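Local coordinates for protein phosphoribosylaminoimidazole-succinocarboxamide synthase (Pyrococcus horikoshii, PDB 4O7Z) that joins 5-aminoimidazole-4-carboxylate ribonucleotide to L-aspartate at the expense of ATP, making SAICAR in de novo purine biosynthesis, at residues A[174-179]-A[190-195]. Sequence-based numbering, arbitrary orientation.
Sequences FKLEFG and DEISPD. With 5GP (guanosine-5'-monophosphate), chain B.
The carboxylates of Glu177 and Asp190 lie face over face, their planes 5° apart, with Glu177 OE2 4.0 Å from Asp190 OD1. Lys175 NZ donates to Glu177 OE2 from its anti side, 28° out of the carboxylate plane. A three-residue salt-bridge network thus ties strand 169-180 of the six-stranded antiparallel sheet to the loop between strands 186-188 and 197-201. The NZ of Lys175 is 2.6 Å from Glu177 OE2, but its bond to Asp190 OD1 is weak at 3.3 Å. Two further lysines probably offset the crowding of negative charge: Lys122 pairs with Glu177 OE2, and Lys13 with Asp190 OD2. Replacing Glu177 with an alanine would probably deprive Lys175 and Lys122 of a shared anion and leave the ammonium of Lys175 freer to swing.

Lys175 has CG anti to the backbone N (chi1 -174°) and bends at chi2 and chi3, which lays its CE over a face of the guanine of bound GMP, 4.1 Å from C5. Water 2 bridges Glu177 N and Glu191 O, while Leu176 CD2 packs on Ile192 CD1 at 4.1 Å. Ser193 OG accepts from Asp195 N in an ST turn, and at the same Asp195 the loop meets the nucleotide: 5GP N2 donates to Asp195 O at 2.9 Å.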
loop_
_atom_site.group_PDB
_atom_site.type_symbol
_atom_site.label_atom_id
_atom_site.label_comp_id
_atom_site.label_asym_id
_atom_site.label_seq_id
_atom_site.Cartn_x
_atom_site.Cartn_y
_atom_site.Cartn_z
ATOM N N PHE A 174 13.927 8.629 1.616
ATOM C CA PHE A 174 14.586 8.619 0.314
ATOM C C PHE A 174 14.023 7.518 -0.584
ATOM O O PHE A 174 13.391 6.573 -0.110
ATOM C CB PHE A 174 16.111 8.466 0.479
ATOM C CG PHE A 174 16.535 7.179 1.151
ATOM C CD1 PHE A 174 16.895 6.071 0.392
ATOM C CD2 PHE A 174 16.580 7.079 2.528
ATOM C CE1 PHE A 174 17.288 4.880 0.990
ATOM C CE2 PHE A 174 16.974 5.888 3.147
ATOM C CZ PHE A 174 17.333 4.784 2.375
ATOM N N LYS A 175 14.280 7.637 -1.879
ATOM C CA LYS A 175 13.806 6.667 -2.844
ATOM C C LYS A 175 14.993 5.922 -3.495
ATOM O O LYS A 175 15.999 6.544 -3.903
ATOM C CB LYS A 175 12.935 7.361 -3.882
ATOM C CG LYS A 175 12.246 6.441 -4.881
ATOM C CD LYS A 175 13.058 6.254 -6.150
ATOM C CE LYS A 175 12.955 7.486 -7.059
ATOM N NZ LYS A 175 13.882 7.319 -8.213
ATOM N N LEU A 176 14.844 4.594 -3.583
ATOM C CA LEU A 176 15.766 3.722 -4.289
ATOM C C LEU A 176 15.109 2.963 -5.433
ATOM O O LEU A 176 13.908 2.671 -5.410
ATOM C CB LEU A 176 16.348 2.668 -3.339
ATOM C CG LEU A 176 17.168 3.141 -2.132
ATOM C CD1 LEU A 176 17.519 1.919 -1.308
ATOM C CD2 LEU A 176 18.410 3.945 -2.522
ATOM N N GLU A 177 15.921 2.587 -6.414
ATOM C CA GLU A 177 15.475 1.652 -7.442
ATOM C C GLU A 177 16.513 0.557 -7.585
ATOM O O GLU A 177 17.656 0.729 -7.167
ATOM C CB GLU A 177 15.238 2.402 -8.758
ATOM C CG GLU A 177 14.152 3.471 -8.629
ATOM C CD GLU A 177 13.849 4.204 -9.926
ATOM O OE1 GLU A 177 14.091 3.645 -11.009
ATOM O OE2 GLU A 177 13.370 5.357 -9.871
ATOM N N PHE A 178 16.122 -0.568 -8.176
ATOM C CA PHE A 178 16.937 -1.772 -8.170
ATOM C C PHE A 178 16.753 -2.515 -9.458
ATOM O O PHE A 178 15.729 -2.382 -10.114
ATOM C CB PHE A 178 16.473 -2.742 -7.063
ATOM C CG PHE A 178 16.770 -2.283 -5.661
ATOM C CD1 PHE A 178 17.947 -2.658 -5.027
ATOM C CD2 PHE A 178 15.838 -1.508 -4.950
ATOM C CE1 PHE A 178 18.212 -2.264 -3.714
ATOM C CE2 PHE A 178 16.101 -1.101 -3.649
ATOM C CZ PHE A 178 17.283 -1.480 -3.031
ATOM N N GLY A 179 17.738 -3.335 -9.794
ATOM C CA GLY A 179 17.627 -4.238 -10.919
ATOM C C GLY A 179 18.358 -5.530 -10.604
ATOM O O GLY A 179 19.044 -5.639 -9.588
ATOM N N ASP A 190 19.515 3.405 -10.374
ATOM C CA ASP A 190 19.157 4.820 -10.459
ATOM C C ASP A 190 20.228 5.732 -9.805
ATOM O O ASP A 190 21.425 5.555 -10.059
ATOM C CB ASP A 190 17.744 5.050 -9.885
ATOM C CG ASP A 190 17.147 6.395 -10.301
ATOM O OD1 ASP A 190 16.908 7.206 -9.404
ATOM O OD2 ASP A 190 16.930 6.652 -11.508
ATOM N N GLU A 191 19.789 6.673 -8.964
ATOM C CA GLU A 191 20.640 7.706 -8.397
ATOM C C GLU A 191 20.408 7.820 -6.880
ATOM O O GLU A 191 19.414 7.308 -6.358
ATOM C CB GLU A 191 20.331 9.060 -9.077
ATOM C CG GLU A 191 19.085 9.768 -8.546
ATOM C CD GLU A 191 18.814 11.125 -9.189
ATOM O OE1 GLU A 191 19.453 12.128 -8.795
ATOM O OE2 GLU A 191 17.914 11.211 -10.057
ATOM N N ILE A 192 21.328 8.481 -6.182
ATOM C CA ILE A 192 21.090 8.899 -4.793
ATOM C C ILE A 192 21.558 10.341 -4.636
ATOM O O ILE A 192 22.751 10.618 -4.683
ATOM C CB ILE A 192 21.797 8.003 -3.736
ATOM C CG1 ILE A 192 21.355 6.537 -3.854
ATOM C CG2 ILE A 192 21.523 8.537 -2.338
ATOM C CD1 ILE A 192 22.131 5.593 -2.965
ATOM N N SER A 193 20.609 11.260 -4.457
ATOM C CA SER A 193 20.921 12.678 -4.501
ATOM C C SER A 193 19.883 13.499 -3.742
ATOM O O SER A 193 18.878 12.956 -3.267
ATOM C CB SER A 193 20.991 13.130 -5.954
ATOM O OG SER A 193 19.710 13.070 -6.565
ATOM N N PRO A 194 20.110 14.827 -3.640
ATOM C CA PRO A 194 19.096 15.694 -3.048
ATOM C C PRO A 194 17.780 15.701 -3.835
ATOM O O PRO A 194 16.758 16.144 -3.289
ATOM C CB PRO A 194 19.757 17.080 -3.088
ATOM C CG PRO A 194 21.226 16.795 -3.121
ATOM C CD PRO A 194 21.317 15.584 -4.011
ATOM N N ASP A 195 17.803 15.239 -5.095
ATOM C CA ASP A 195 16.562 15.017 -5.859
ATOM C C ASP A 195 15.727 13.851 -5.321
ATOM O O ASP A 195 14.500 13.891 -5.411
ATOM C CB ASP A 195 16.839 14.724 -7.352
ATOM C CG ASP A 195 16.973 15.980 -8.197
ATOM O OD1 ASP A 195 16.899 15.862 -9.431
ATOM O OD2 ASP A 195 17.174 17.085 -7.654
HETATM P P 5GP B . 6.850 11.035 -1.031
HETATM O O1P 5GP B . 6.114 9.719 -1.057
HETATM O O2P 5GP B . 6.817 11.737 0.306
HETATM O O3P 5GP B . 6.545 11.944 -2.189
HETATM O "O5'" 5GP B . 8.394 10.676 -1.279
HETATM C "C5'" 5GP B . 9.219 10.018 -0.308
HETATM C "C4'" 5GP B . 10.708 10.163 -0.635
HETATM O "O4'" 5GP B . 11.066 9.468 -1.833
HETATM C "C3'" 5GP B . 11.124 11.614 -0.858
HETATM O "O3'" 5GP B . 12.460 11.774 -0.387
HETATM C "C2'" 5GP B . 11.143 11.797 -2.352
HETATM O "O2'" 5GP B . 12.119 12.792 -2.689
HETATM C "C1'" 5GP B . 11.469 10.389 -2.857
HETATM N N9 5GP B . 10.689 10.118 -4.091
HETATM C C8 5GP B . 9.568 9.363 -4.205
HETATM N N7 5GP B . 9.116 9.353 -5.485
HETATM C C5 5GP B . 9.963 10.107 -6.212
HETATM C C6 5GP B . 10.078 10.517 -7.634
HETATM O O6 5GP B . 9.236 10.125 -8.468
HETATM N N1 5GP B . 11.101 11.313 -7.987
HETATM C C2 5GP B . 12.028 11.749 -7.099
HETATM N N2 5GP B . 13.039 12.550 -7.540
HETATM N N3 5GP B . 11.983 11.417 -5.772
HETATM C C4 5GP B . 10.998 10.612 -5.296
HETATM O O HOH W 1 16.110 6.899 -6.753
HETATM O O HOH W 2 18.600 4.209 -6.177
#